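Local coordinates for protein phenylalanine hydroxylase (Colwellia psychrerythraea, PDB 2V27) that probably converts L-phenylalanine to L-tyrosine with molecular oxygen and tetrahydrobiopterin, as an iron-dependent aromatic amino acid hydroxylase, at residues Leu211-Arg216 / Gln221-Met226; Phe168-Thr173 / Tyr193-Thr198. One frame throughout, in Å; residues are numbered along the deposited sequence.

Interaction 1 (Leu211-Arg216 / Gln221-Met226)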
# COMPACT_ATOMS: atom_id res chain seq x y z
N LEU B 211 -12.76 -15.61 -6.19
CA LEU B 211 -11.62 -16.43 -6.60
C LEU B 211 -10.74 -15.76 -7.71
O LEU B 211 -9.57 -16.09 -7.87
CB LEU B 211 -12.13 -17.79 -7.13
CG LEU B 211 -12.70 -18.73 -6.05
CD1 LEU B 211 -13.41 -19.89 -6.70
CD2 LEU B 211 -11.61 -19.22 -5.06
N ARG B 212 -11.37 -14.84 -8.46
CA ARG B 212 -10.68 -14.12 -9.55
C ARG B 212 -10.02 -12.80 -9.12
O ARG B 212 -9.45 -12.11 -9.97
CB ARG B 212 -11.67 -13.83 -10.66
CG ARG B 212 -12.03 -15.16 -11.42
CD ARG B 212 -13.07 -14.89 -12.53
NE ARG B 212 -12.39 -14.19 -13.59
CZ ARG B 212 -12.72 -12.99 -14.07
NH1 ARG B 212 -13.81 -12.31 -13.65
NH2 ARG B 212 -11.92 -12.46 -14.99
N THR B 213 -10.10 -12.41 -7.85
CA THR B 213 -9.65 -11.05 -7.46
C THR B 213 -8.19 -11.04 -6.95
O THR B 213 -7.91 -11.59 -5.89
CB THR B 213 -10.60 -10.49 -6.35
OG1 THR B 213 -11.95 -10.43 -6.84
CG2 THR B 213 -10.15 -9.06 -5.97
N PRO B 214 -7.27 -10.38 -7.66
CA PRO B 214 -5.87 -10.29 -7.14
C PRO B 214 -5.91 -9.43 -5.89
O PRO B 214 -6.75 -8.50 -5.75
CB PRO B 214 -5.12 -9.46 -8.20
CG PRO B 214 -6.11 -9.04 -9.16
CD PRO B 214 -7.47 -9.70 -8.96
N TYR B 215 -5.03 -9.72 -4.95
CA TYR B 215 -4.98 -8.86 -3.74
C TYR B 215 -3.55 -8.87 -3.21
O TYR B 215 -2.70 -9.71 -3.58
CB TYR B 215 -5.92 -9.40 -2.63
CG TYR B 215 -5.50 -10.70 -2.04
CD1 TYR B 215 -4.91 -10.77 -0.77
CD2 TYR B 215 -5.73 -11.90 -2.74
CE1 TYR B 215 -4.52 -12.01 -0.23
CE2 TYR B 215 -5.36 -13.13 -2.22
CZ TYR B 215 -4.76 -13.17 -0.98
OH TYR B 215 -4.34 -14.36 -0.41
N ARG B 216 -3.27 -7.88 -2.37
CA ARG B 216 -1.95 -7.71 -1.75
C ARG B 216 -2.14 -7.45 -0.28
O ARG B 216 -3.02 -6.68 0.09
CB ARG B 216 -1.18 -6.56 -2.39
CG ARG B 216 -0.94 -6.72 -3.89
CD ARG B 216 0.09 -7.86 -4.17
NE ARG B 216 0.32 -7.96 -5.63
CZ ARG B 216 -0.38 -8.74 -6.47
NH1 ARG B 216 -1.37 -9.54 -6.03
NH2 ARG B 216 -0.09 -8.71 -7.79
N GLN B 221 -7.03 -2.19 1.28
CA GLN B 221 -7.75 -3.00 0.34
C GLN B 221 -8.66 -2.16 -0.60
O GLN B 221 -9.54 -1.41 -0.14
CB GLN B 221 -8.57 -4.07 1.11
CG GLN B 221 -7.62 -5.07 1.88
CD GLN B 221 -6.65 -5.69 0.94
OE1 GLN B 221 -7.03 -6.48 0.07
NE2 GLN B 221 -5.38 -5.38 1.14
N PRO B 222 -8.46 -2.30 -1.92
CA PRO B 222 -9.33 -1.58 -2.86
C PRO B 222 -10.71 -2.19 -3.03
O PRO B 222 -11.64 -1.49 -3.48
CB PRO B 222 -8.54 -1.61 -4.18
CG PRO B 222 -7.56 -2.73 -4.04
CD PRO B 222 -7.35 -3.02 -2.57
N ILE B 223 -10.88 -3.44 -2.59
CA ILE B 223 -12.13 -4.17 -2.83
C ILE B 223 -12.46 -5.02 -1.58
O ILE B 223 -11.59 -5.70 -1.04
CB ILE B 223 -11.97 -5.17 -4.00
CG1 ILE B 223 -11.71 -4.45 -5.30
CG2 ILE B 223 -13.22 -6.04 -4.11
CD1 ILE B 223 -11.23 -5.40 -6.41
N TYR B 224 -13.74 -4.96 -1.19
CA TYR B 224 -14.30 -5.85 -0.14
C TYR B 224 -15.48 -6.59 -0.73
O TYR B 224 -16.18 -6.06 -1.65
CB TYR B 224 -14.82 -5.03 1.06
CG TYR B 224 -13.71 -4.38 1.86
CD1 TYR B 224 -13.04 -3.27 1.38
CD2 TYR B 224 -13.26 -4.95 3.07
CE1 TYR B 224 -11.96 -2.69 2.09
CE2 TYR B 224 -12.22 -4.36 3.82
CZ TYR B 224 -11.58 -3.23 3.30
OH TYR B 224 -10.53 -2.59 3.92
N TYR B 225 -15.73 -7.79 -0.20
CA TYR B 225 -16.96 -8.54 -0.54
C TYR B 225 -17.90 -8.64 0.65
O TYR B 225 -17.50 -8.86 1.78
CB TYR B 225 -16.65 -9.92 -1.10
CG TYR B 225 -16.02 -9.79 -2.46
CD1 TYR B 225 -14.62 -9.81 -2.59
CD2 TYR B 225 -16.81 -9.65 -3.61
CE1 TYR B 225 -14.01 -9.69 -3.87
CE2 TYR B 225 -16.23 -9.54 -4.88
CZ TYR B 225 -14.83 -9.55 -5.03
OH TYR B 225 -14.24 -9.42 -6.29
N MET B 226 -19.19 -8.46 0.37
CA MET B 226 -20.21 -8.41 1.40
C MET B 226 -21.20 -9.58 1.33
O MET B 226 -21.84 -9.78 0.29
CB MET B 226 -21.00 -7.12 1.29
CG MET B 226 -20.11 -5.85 1.27
SD MET B 226 -21.16 -4.34 1.24
CE MET B 226 -21.75 -4.41 -0.44
O HOH W 1 -5.44 -5.99 -2.28

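Interaction 2 (Phe168-Thr173 / Tyr193-Thr198)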
# COMPACT_ATOMS: atom_id res chain seq x y z
N PHE B 168 -11.22 -10.35 5.78
CA PHE B 168 -11.74 -9.02 5.42
C PHE B 168 -13.22 -8.96 5.04
O PHE B 168 -13.67 -8.01 4.40
CB PHE B 168 -10.83 -8.37 4.33
CG PHE B 168 -9.53 -7.90 4.92
CD1 PHE B 168 -8.46 -8.77 5.05
CD2 PHE B 168 -9.43 -6.62 5.48
CE1 PHE B 168 -7.29 -8.39 5.72
CE2 PHE B 168 -8.26 -6.23 6.15
CZ PHE B 168 -7.19 -7.13 6.26
N GLY B 169 -13.97 -9.97 5.47
CA GLY B 169 -15.40 -10.00 5.16
C GLY B 169 -16.23 -8.90 5.80
O GLY B 169 -16.02 -8.54 6.95
N LEU B 170 -17.16 -8.39 5.01
CA LEU B 170 -18.12 -7.43 5.49
C LEU B 170 -19.53 -7.97 5.33
O LEU B 170 -19.77 -8.93 4.57
CB LEU B 170 -18.02 -6.11 4.70
CG LEU B 170 -16.64 -5.43 4.68
CD1 LEU B 170 -16.75 -4.08 3.92
CD2 LEU B 170 -16.15 -5.17 6.11
N LEU B 171 -20.47 -7.33 6.03
CA LEU B 171 -21.91 -7.62 5.81
C LEU B 171 -22.64 -6.36 5.34
O LEU B 171 -22.40 -5.26 5.87
CB LEU B 171 -22.63 -8.12 7.06
CG LEU B 171 -22.01 -9.25 7.89
CD1 LEU B 171 -22.98 -9.52 9.05
CD2 LEU B 171 -21.88 -10.46 7.02
N ASP B 172 -23.57 -6.57 4.40
CA ASP B 172 -24.52 -5.52 4.00
C ASP B 172 -25.89 -5.84 4.63
O ASP B 172 -26.63 -6.72 4.18
CB ASP B 172 -24.58 -5.53 2.47
CG ASP B 172 -25.53 -4.49 1.89
OD1 ASP B 172 -25.94 -3.57 2.63
OD2 ASP B 172 -25.83 -4.61 0.67
N THR B 173 -26.16 -5.13 5.70
CA THR B 173 -27.34 -5.40 6.54
C THR B 173 -28.38 -4.30 6.43
O THR B 173 -28.04 -3.17 6.08
CB THR B 173 -26.97 -5.63 8.05
OG1 THR B 173 -26.87 -4.36 8.76
CG2 THR B 173 -25.62 -6.47 8.19
N TYR B 193 -11.38 2.37 7.99
CA TYR B 193 -11.27 2.43 6.53
C TYR B 193 -12.40 1.59 5.91
O TYR B 193 -13.11 2.04 5.00
CB TYR B 193 -9.90 1.91 6.13
CG TYR B 193 -9.68 1.75 4.65
CD1 TYR B 193 -9.17 2.81 3.83
CD2 TYR B 193 -9.88 0.50 4.05
CE1 TYR B 193 -8.93 2.60 2.45
CE2 TYR B 193 -9.66 0.29 2.69
CZ TYR B 193 -9.18 1.34 1.89
OH TYR B 193 -8.93 1.11 0.54
N ALA B 194 -12.62 0.38 6.43
CA ALA B 194 -13.66 -0.52 5.91
C ALA B 194 -15.05 0.10 6.06
O ALA B 194 -15.87 -0.08 5.16
CB ALA B 194 -13.59 -1.90 6.61
N MET B 195 -15.29 0.83 7.16
CA MET B 195 -16.63 1.40 7.34
C MET B 195 -16.80 2.71 6.63
O MET B 195 -17.91 3.02 6.23
CB MET B 195 -16.90 1.60 8.83
CG MET B 195 -16.99 0.26 9.60
SD MET B 195 -18.36 -0.82 9.07
CE MET B 195 -17.60 -1.84 7.79
N ASN B 196 -15.73 3.50 6.57
CA ASN B 196 -15.90 4.93 6.25
C ASN B 196 -15.28 5.42 4.94
O ASN B 196 -15.63 6.51 4.48
CB ASN B 196 -15.38 5.80 7.40
CG ASN B 196 -16.21 5.60 8.65
OD1 ASN B 196 -17.42 5.60 8.57
ND2 ASN B 196 -15.55 5.38 9.77
N ASN B 197 -14.32 4.66 4.39
CA ASN B 197 -13.57 5.21 3.25
C ASN B 197 -14.53 5.21 2.08
O ASN B 197 -15.11 4.18 1.76
CB ASN B 197 -12.33 4.37 2.93
CG ASN B 197 -11.54 5.00 1.76
OD1 ASN B 197 -11.96 4.88 0.61
ND2 ASN B 197 -10.54 5.76 2.08
N THR B 198 -14.70 6.36 1.41
CA THR B 198 -15.80 6.37 0.49
C THR B 198 -15.44 5.86 -0.93
O THR B 198 -16.33 5.52 -1.70
CB THR B 198 -16.61 7.71 0.49
OG1 THR B 198 -15.76 8.71 -0.01
CG2 THR B 198 -17.05 8.10 1.90

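Interaction 1 (Leu211-Arg216 / Gln221-Met226)
The side-chain amide of Gln221 meets the main chain of Arg216 and supplies a direct polar link between the loop 211-216 and the segment 221-226. Its NE2 donates to Arg216 O over 2.9 Å, nearly along the C=O axis (168°), with the oxygen close to the amide plane. A bend at chi2 (-55°) brings the group round to the loop. On the other branch, OE1 accepts from water 1 at 2.9 Å, and that water in turn accepts from Arg216 N at 2.9 Å, so the amide grips both backbone polar groups of one residue, one directly and one through solvent. Further bonds, NE2 to Ile219 O and Trp163 NE1 to OE1, fix which way round the buried amide lies. With leucine in place of Gln221, Arg216 O and Trp163 NE1 would probably lose these partners and the water its acceptor, leaving the loop less firmly held. Two hydroxyls also meet: Tyr225 OH and Thr213 OG1 lie 2.6 Å apart, the threonine oxygen near the ring plane at its edge; the same OG1 is hydrogen-bonded to Asp209 O. Within the loop, Arg216 NH1 donates to Tyr215 O over 2.8 Å, approaching from above the carbonyl plane. Apolar contact is slight. Thr213 CG2, anti to its own amide nitrogen, meets Ile223 CD1 tip to tip at 3.8 Å. The closest CA atoms, of Tyr215 and Gln221, are 7.7 Å apart; a buried loop leading into a strand is thus held by a side-chain amide that satisfies main-chain groups no strand pairing reaches. Helix 152-167 of the same chain packs against both segments, Trp163 stacking on Tyr215 and Phe164 meeting Tyr225 edge-to-face, while strand 201-204 flanks strand 223-227.

Interaction 2 (Phe168-Thr173 / Tyr193-Thr198)
Leu170 and Met195 pass each other in opposite directions, and their methyl ends meet at 4.0 Å between Leu170 CD2 and Met195 CE. The same leucine methyl lies 4.2 Å from Ala194 CB, so a single branch of Leu170 serves both helix residues. With Ala194 CB and Met195 CE themselves 4.2 Å apart, the three methyls form a compact, almost equilateral cluster. Met195 gets there by folding: its CB points past the strand, but bends at chi2 (-63°) and chi3 (91°) swing CE back over the leucine. Ala194 needs no such detour, since its CB already faces the strand; the nearest CA pair, Leu170 and Ala194, is 8.2 Å apart. No hydrogen bond crosses, and only 94 Å² is buried: between these two segments the contact is made by methyl groups alone, a small case of a helix packing on a strand of a sheet. Away from the cluster the segments diverge. Asp172 and Asn196 are exposed, and several polar groups at the helix end have partners outside the two segments. Asn197 N closes the last helical turn on Tyr193 O at 2.9 Å, while Thr198 N is hydrogen-bonded to Asp199 OD2 of the second subunit in the assembly. Strand 170-173 follows helix 152-167 after two residues, the helix ending in the iron ligand Glu167, and it pairs antiparallel with strand 176-179, from which Leu177 and Ile179 also touch Met195. On its other flank lies strand 223-227, where Tyr224 packs on Leu170, and helix 182-185 adds Val184 against Ala194.

How the interactions relate
Both contacts are mainly buried and meet in one mixed sheet, where strands 170-173 and 223-227 run side by side and Tyr225 O probably accepts from Leu170 N at 3.3 Å. Interaction 1 holds a loop to strand 223-227 and the residues leading into it by an amide, a main-chain carbonyl and a water, with a slight apolar touch; interaction 2 seats helix 188-196 on strand 170-173 with hydrocarbon only. The difference suits their settings: irregular backbone leaves polar groups needing partners, whereas helix and strand largely satisfy their own. A probable hydrogen bond from Tyr193 OH to Gln221 O, 2.7 Å long, ties the two together. Interaction 2 alone runs out toward a subunit boundary.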